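Local atomic coordinates of extracellular solute-binding protein family 5 (Brucella melitensis, PDB entry 4ONY), a protein that probably serves as the periplasmic solute-binding component of an ABC transporter, capturing a peptide or similar solute for transport across the inner membrane. Residues Y151-R154 against M155-A159; F337-A340 against N341-F345. All blocks are in the same frame, centred on the assembly; numbering follows the deposited sequence.

Interaction 1 of 2, residues Y151-R154 against M155-A159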
ATOM      1  N   TYR A 151       3.230   4.353  17.174  1.00 17.07           N
ATOM      2  CA  TYR A 151       2.322   4.226  18.278  1.00 17.87           C
ATOM      3  C   TYR A 151       2.657   5.183  19.435  1.00 18.10           C
ATOM      4  O   TYR A 151       1.750   5.581  20.189  1.00 18.41           O
ATOM      5  CB  TYR A 151       2.248   2.756  18.799  1.00 17.98           C
ATOM      6  CG  TYR A 151       1.998   1.805  17.706  1.00 17.49           C
ATOM      7  CD1 TYR A 151       0.822   1.874  16.958  1.00 18.33           C
ATOM      8  CD2 TYR A 151       2.938   0.860  17.356  1.00 17.28           C
ATOM      9  CE1 TYR A 151       0.623   1.041  15.861  1.00 17.84           C
ATOM     10  CE2 TYR A 151       2.728   0.005  16.314  1.00 16.91           C
ATOM     11  CZ  TYR A 151       1.585   0.106  15.555  1.00 17.79           C
ATOM     12  OH  TYR A 151       1.364  -0.772  14.504  1.00 18.78           O
ATOM     13  N   ASN A 152       3.915   5.588  19.563  1.00 18.27           N
ATOM     14  CA  ASN A 152       4.300   6.506  20.639  1.00 20.00           C
ATOM     15  C   ASN A 152       4.184   7.975  20.233  1.00 20.59           C
ATOM     16  O   ASN A 152       4.497   8.853  21.028  1.00 20.62           O
ATOM     17  CB  ASN A 152       5.715   6.239  21.145  1.00 19.87           C
ATOM     18  CG  ASN A 152       6.783   6.622  20.135  1.00 20.59           C
ATOM     19  OD1 ASN A 152       6.514   6.819  18.945  1.00 20.53           O
ATOM     20  ND2 ASN A 152       8.004   6.694  20.600  1.00 21.03           N
ATOM     21  N   SER A 153       3.740   8.251  19.017  1.00 20.55           N
ATOM     22  CA  SER A 153       3.705   9.639  18.573  1.00 21.53           C
ATOM     23  C   SER A 153       2.314  10.285  18.662  1.00 22.68           C
ATOM     24  O   SER A 153       2.192  11.450  18.425  1.00 23.73           O
ATOM     25  CB  SER A 153       4.255   9.737  17.140  1.00 21.24           C
ATOM     26  OG  SER A 153       3.313   9.204  16.219  1.00 20.66           O
ATOM     27  N   ARG A 154       1.270   9.544  19.042  1.00 24.27           N
ATOM     28  CA  ARG A 154      -0.105  10.081  18.960  1.00 23.87           C
ATOM     29  C   ARG A 154      -0.347  11.222  19.957  1.00 24.90           C
ATOM     30  O   ARG A 154      -0.971  12.243  19.599  1.00 23.48           O
ATOM     31  CB  ARG A 154      -1.134   8.988  19.214  1.00 24.53           C
ATOM     32  CG  ARG A 154      -1.567   8.174  17.998  1.00 24.33           C
ATOM     33  CD  ARG A 154      -0.446   7.759  17.106  1.00 24.97           C
ATOM     34  NE  ARG A 154      -0.744   6.562  16.309  1.00 23.16           N
ATOM     35  CZ  ARG A 154      -0.572   6.490  14.999  1.00 21.69           C
ATOM     36  NH1 ARG A 154      -0.117   7.525  14.311  1.00 20.32           N
ATOM     37  NH2 ARG A 154      -0.841   5.363  14.375  1.00 21.70           N
ATOM     38  N   MET A 155       0.162  11.065  21.188  1.00 23.97           N
ATOM     39  CA  MET A 155      -0.103  12.017  22.238  1.00 25.38           C
ATOM     40  C   MET A 155       0.510  13.405  22.005  1.00 24.82           C
ATOM     41  O   MET A 155      -0.011  14.365  22.516  1.00 24.56           O
ATOM     42  CB  MET A 155       0.303  11.473  23.616  1.00 26.38           C
ATOM     43  CG  MET A 155      -0.648  10.419  24.146  1.00 26.93           C
ATOM     44  SD  MET A 155      -2.355  10.936  24.383  1.00 27.81           S
ATOM     45  CE  MET A 155      -2.130  12.066  25.772  1.00 28.52           C
ATOM     46  N   SER A 156       1.564  13.522  21.197  1.00 25.18           N
ATOM     47  CA  SER A 156       2.105  14.849  20.822  1.00 25.28           C
ATOM     48  C   SER A 156       1.078  15.719  20.100  1.00 26.62           C
ATOM     49  O   SER A 156       1.222  16.960  20.041  1.00 26.53           O
ATOM     50  CB  SER A 156       3.320  14.678  19.927  1.00 25.06           C
ATOM     51  OG  SER A 156       2.935  14.157  18.643  1.00 24.67           O
ATOM     52  N   ARG A 157       0.036  15.077  19.560  1.00 25.74           N
ATOM     53  CA  ARG A 157      -1.115  15.773  18.955  1.00 26.80           C
ATOM     54  C   ARG A 157      -2.341  15.932  19.843  1.00 24.90           C
ATOM     55  O   ARG A 157      -3.354  16.522  19.416  1.00 24.31           O
ATOM     56  CB  ARG A 157      -1.562  15.006  17.698  1.00 28.22           C
ATOM     57  CG  ARG A 157      -1.247  15.682  16.393  1.00 31.78           C
ATOM     58  CD  ARG A 157       0.232  15.906  16.197  1.00 34.77           C
ATOM     59  NE  ARG A 157       0.966  14.676  16.348  1.00 39.74           N
ATOM     60  CZ  ARG A 157       1.051  13.734  15.422  1.00 42.67           C
ATOM     61  NH1 ARG A 157       0.434  13.878  14.260  1.00 42.85           N
ATOM     62  NH2 ARG A 157       1.783  12.645  15.657  1.00 44.11           N
ATOM     63  N   VAL A 158      -2.292  15.400  21.051  1.00 23.78           N
ATOM     64  CA  VAL A 158      -3.476  15.342  21.895  1.00 23.89           C
ATOM     65  C   VAL A 158      -3.341  16.309  23.053  1.00 25.54           C
ATOM     66  O   VAL A 158      -2.400  16.210  23.826  1.00 24.87           O
ATOM     67  CB  VAL A 158      -3.708  13.906  22.444  1.00 23.61           C
ATOM     68  CG1 VAL A 158      -4.876  13.876  23.412  1.00 23.37           C
ATOM     69  CG2 VAL A 158      -3.939  12.927  21.296  1.00 22.77           C
ATOM     70  N   ALA A 159      -4.274  17.241  23.183  1.00 26.04           N
ATOM     71  CA  ALA A 159      -4.255  18.150  24.331  1.00 27.79           C
ATOM     72  C   ALA A 159      -4.731  17.474  25.585  1.00 27.99           C
ATOM     73  O   ALA A 159      -4.188  17.693  26.641  1.00 29.41           O
ATOM     74  CB  ALA A 159      -5.112  19.399  24.049  1.00 28.39           C
TER
HETATM   75  O   HOH W   1       1.095   8.108  21.534  1.00 21.73           O
HETATM   76  O   HOH W   2       3.304  11.253  21.496  1.00 30.38           O
HETATM   77  O   HOH W   3       0.955  10.014  15.134  1.00 39.66           O
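Two side-chain donors, Ser156 OG and Arg157 NH2, converge on Ser153 O within one continuous turn. Ser156 OG donates to Ser153 O at 2.8 Å, tilted modestly from the carbonyl plane. Arg157 NH2 reaches the same oxygen at 3.0 Å but stands 55° out of that plane, and its N-H is bent (142°), so this bond is the less ideal of the two. Bends at chi2 and chi3 curl the arginine back toward Ser153. Its NE then meets Ser156 OG at 3.1 Å, nearly straight and in the guanidinium plane, so one hydroxyl passes a bond on to Ser153 O while receiving one from the arginine. The backbone of the same turn is compact: Arg157 N bonds to Arg154 O at 3.0 Å, the i to i+3 spacing of a 3-10 turn, and Val158 CG2 touches Arg154 O at 3.5 Å.

Away from the guanidinium the turn is looser and built on water. One molecule links Tyr151 O to Met155 N, and a second spans Asn152 O and Ser156 N. A third water lies instead beside the two guanidinium groups, joining Ser153 OG to Arg154 NH1, with a weak bond to Arg157 NH2. Ser153 OG also bonds to Pro150 O.

Outward, Arg154 lies on helix 181-187 and sends NH2 to Ser188 O, while Met155 packs on Tyr140 and Thr144 of helix 133-146. The turn thus delivers the chain from that helix into strand 158-165, where Ala159 pairs with Thr172 of strand 168-173.

Interaction 2 of 2, residues F337-A340 against N341-F345; sequences FEWA and NSNLF
Asn343 folds its amide back over the indole of Trp339, four residues earlier on the same helix. The two planes lie 20° apart in a stack, with ND2 3.0 Å above the ring plane and offset toward the rim. ND2 to Trp339 NE1 is a donor-donor approach, not a bond; ND2 instead donates to Trp339 O, 2.8 Å away and nearly straight at 163°. Trp339 O accepts from both the backbone N and the ND2 of Asn343, which restrains the amide's rotation. Asn343 CB completes the contact as a CH-pi donor, 3.8 Å from the centroid of the six-membered ring. Beside this stack, Leu344 CG approaches Trp339 CZ3 at 4.0 Å.

On another flank Phe337 and Asn341 run side by side, and Asn341 CB sits over the phenyl face, 4.0 Å from its centroid. Both residues place CG opposite the backbone N (chi1 171° in Phe337), which sends ring and amide the same way.

Behind these side chains run the i to i+4 backbone bonds of an alpha helix, Asn341 N to Phe337 O among them. At the C-terminal end Ala340 O receives Leu344 N at 2.8 Å. Phe345 N bonds to Asn341 O and adds a weak bond to Ala340 O, as the chain leaves helical angles.

Farther out, Asp336 OD1 accepts from Trp339 N, and Tyr349 N holds Asn341 OD1. Trp339, Ala340 and Leu344 face helix 443-458, through Ala451, Ile448 and Lys447 among others, while Phe345 meets Tyr561 of strand 557-562.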
ATOM      1  N   PHE A 337       7.994  -1.666 -23.758  1.00 14.48           N
ATOM      2  CA  PHE A 337       7.290  -2.533 -22.861  1.00 14.88           C
ATOM      3  C   PHE A 337       6.755  -3.775 -23.577  1.00 15.80           C
ATOM      4  O   PHE A 337       6.752  -4.875 -23.007  1.00 16.12           O
ATOM      5  CB  PHE A 337       6.123  -1.853 -22.149  1.00 15.00           C
ATOM      6  CG  PHE A 337       5.260  -2.824 -21.384  1.00 15.14           C
ATOM      7  CD1 PHE A 337       5.783  -3.530 -20.318  1.00 15.51           C
ATOM      8  CD2 PHE A 337       3.951  -3.062 -21.747  1.00 15.94           C
ATOM      9  CE1 PHE A 337       5.010  -4.469 -19.622  1.00 15.72           C
ATOM     10  CE2 PHE A 337       3.154  -3.976 -21.038  1.00 16.41           C
ATOM     11  CZ  PHE A 337       3.684  -4.674 -19.967  1.00 15.95           C
ATOM     12  N   GLU A 338       6.254  -3.599 -24.787  1.00 16.03           N
ATOM     13  CA  GLU A 338       5.586  -4.700 -25.465  1.00 16.71           C
ATOM     14  C   GLU A 338       6.579  -5.817 -25.781  1.00 16.86           C
ATOM     15  O   GLU A 338       6.269  -7.000 -25.603  1.00 16.19           O
ATOM     16  CB  GLU A 338       4.832  -4.233 -26.706  1.00 17.59           C
ATOM     17  CG  GLU A 338       3.559  -3.434 -26.417  1.00 17.78           C
ATOM     18  CD  GLU A 338       3.821  -2.100 -25.744  1.00 17.48           C
ATOM     19  OE1 GLU A 338       4.747  -1.380 -26.183  1.00 16.98           O
ATOM     20  OE2 GLU A 338       3.091  -1.755 -24.754  1.00 17.42           O
ATOM     21  N   TRP A 339       7.790  -5.456 -26.163  1.00 17.17           N
ATOM     22  CA  TRP A 339       8.827  -6.467 -26.306  1.00 17.80           C
ATOM     23  C   TRP A 339       9.091  -7.194 -24.985  1.00 17.95           C
ATOM     24  O   TRP A 339       9.181  -8.438 -24.938  1.00 17.99           O
ATOM     25  CB  TRP A 339      10.139  -5.877 -26.833  1.00 18.12           C
ATOM     26  CG  TRP A 339      11.170  -6.964 -27.085  1.00 18.30           C
ATOM     27  CD1 TRP A 339      11.339  -7.677 -28.256  1.00 19.23           C
ATOM     28  CD2 TRP A 339      12.121  -7.502 -26.149  1.00 18.44           C
ATOM     29  NE1 TRP A 339      12.336  -8.621 -28.101  1.00 19.41           N
ATOM     30  CE2 TRP A 339      12.837  -8.540 -26.825  1.00 19.54           C
ATOM     31  CE3 TRP A 339      12.426  -7.238 -24.812  1.00 18.49           C
ATOM     32  CZ2 TRP A 339      13.834  -9.315 -26.183  1.00 19.66           C
ATOM     33  CZ3 TRP A 339      13.428  -8.006 -24.166  1.00 18.49           C
ATOM     34  CH2 TRP A 339      14.119  -9.022 -24.863  1.00 19.03           C
ATOM     35  N   ALA A 340       9.256  -6.432 -23.902  1.00 17.72           N
ATOM     36  CA  ALA A 340       9.613  -7.005 -22.621  1.00 17.44           C
ATOM     37  C   ALA A 340       8.502  -7.927 -22.117  1.00 18.44           C
ATOM     38  O   ALA A 340       8.751  -9.038 -21.588  1.00 18.55           O
ATOM     39  CB  ALA A 340       9.896  -5.909 -21.611  1.00 17.12           C
ATOM     40  N   ASN A 341       7.263  -7.493 -22.291  1.00 18.47           N
ATOM     41  CA  ASN A 341       6.168  -8.271 -21.751  1.00 18.90           C
ATOM     42  C   ASN A 341       6.165  -9.626 -22.461  1.00 20.51           C
ATOM     43  O   ASN A 341       6.068 -10.714 -21.849  1.00 20.79           O
ATOM     44  CB  ASN A 341       4.838  -7.530 -21.953  1.00 18.90           C
ATOM     45  CG  ASN A 341       3.729  -8.009 -21.002  1.00 18.62           C
ATOM     46  OD1 ASN A 341       3.988  -8.659 -20.001  1.00 18.82           O
ATOM     47  ND2 ASN A 341       2.491  -7.717 -21.352  1.00 18.45           N
ATOM     48  N   SER A 342       6.266  -9.554 -23.771  1.00 21.28           N
ATOM     49  CA  SER A 342       6.142 -10.726 -24.602  1.00 23.86           C
ATOM     50  C   SER A 342       7.286 -11.713 -24.376  1.00 24.20           C
ATOM     51  O   SER A 342       7.059 -12.912 -24.245  1.00 26.80           O
ATOM     52  CB  SER A 342       6.094 -10.299 -26.074  1.00 24.25           C
ATOM     53  OG  SER A 342       5.975 -11.460 -26.851  1.00 27.36           O
ATOM     54  N   ASN A 343       8.509 -11.195 -24.294  1.00 23.39           N
ATOM     55  CA  ASN A 343       9.727 -12.018 -24.265  1.00 23.41           C
ATOM     56  C   ASN A 343      10.242 -12.381 -22.909  1.00 22.78           C
ATOM     57  O   ASN A 343      10.917 -13.374 -22.808  1.00 23.55           O
ATOM     58  CB  ASN A 343      10.857 -11.331 -25.039  1.00 22.98           C
ATOM     59  CG  ASN A 343      10.566 -11.283 -26.505  1.00 24.57           C
ATOM     60  OD1 ASN A 343      10.842 -12.253 -27.211  1.00 27.23           O
ATOM     61  ND2 ASN A 343       9.953 -10.201 -26.977  1.00 23.48           N
ATOM     62  N   LEU A 344       9.965 -11.578 -21.887  1.00 21.89           N
ATOM     63  CA  LEU A 344      10.473 -11.825 -20.540  1.00 22.10           C
ATOM     64  C   LEU A 344       9.390 -12.276 -19.542  1.00 23.07           C
ATOM     65  O   LEU A 344       9.693 -12.994 -18.592  1.00 23.15           O
ATOM     66  CB  LEU A 344      11.103 -10.546 -19.979  1.00 22.31           C
ATOM     67  CG  LEU A 344      12.162  -9.805 -20.839  1.00 21.92           C
ATOM     68  CD1 LEU A 344      12.727  -8.619 -20.062  1.00 22.38           C
ATOM     69  CD2 LEU A 344      13.290 -10.731 -21.251  1.00 22.99           C
ATOM     70  N   PHE A 345       8.141 -11.845 -19.750  1.00 21.57           N
ATOM     71  CA  PHE A 345       7.086 -11.939 -18.732  1.00 21.28           C
ATOM     72  C   PHE A 345       5.817 -12.673 -19.204  1.00 20.69           C
ATOM     73  O   PHE A 345       4.775 -12.565 -18.575  1.00 21.17           O
ATOM     74  CB  PHE A 345       6.719 -10.517 -18.246  1.00 20.67           C
ATOM     75  CG  PHE A 345       7.898  -9.739 -17.734  1.00 20.65           C
ATOM     76  CD1 PHE A 345       8.791 -10.310 -16.824  1.00 21.12           C
ATOM     77  CD2 PHE A 345       8.132  -8.436 -18.172  1.00 20.71           C
ATOM     78  CE1 PHE A 345       9.884  -9.605 -16.351  1.00 21.10           C
ATOM     79  CE2 PHE A 345       9.216  -7.710 -17.677  1.00 20.18           C
ATOM     80  CZ  PHE A 345      10.088  -8.292 -16.769  1.00 20.41           C
TER

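Followed from the N terminus, the chain reaches interaction 1 after helix 133-146 and interaction 2 almost two hundred residues later; the two stand in series, neither nesting nor crossing. Each closes only a local turn of continuous chain. Residues 151-159 lead into strand 158-165 of the antiparallel six-stranded sheet, whereas 337-345 end a helix next to the mixed sheet containing strand 557-562. Their centres are 49 Å apart on opposite sides of the chain's centre, and their nearest atoms about 33 Å, so they do not touch. Each orders its own part of the chain, one leading into the antiparallel sheet, the other ending a helix that packs on 443-458.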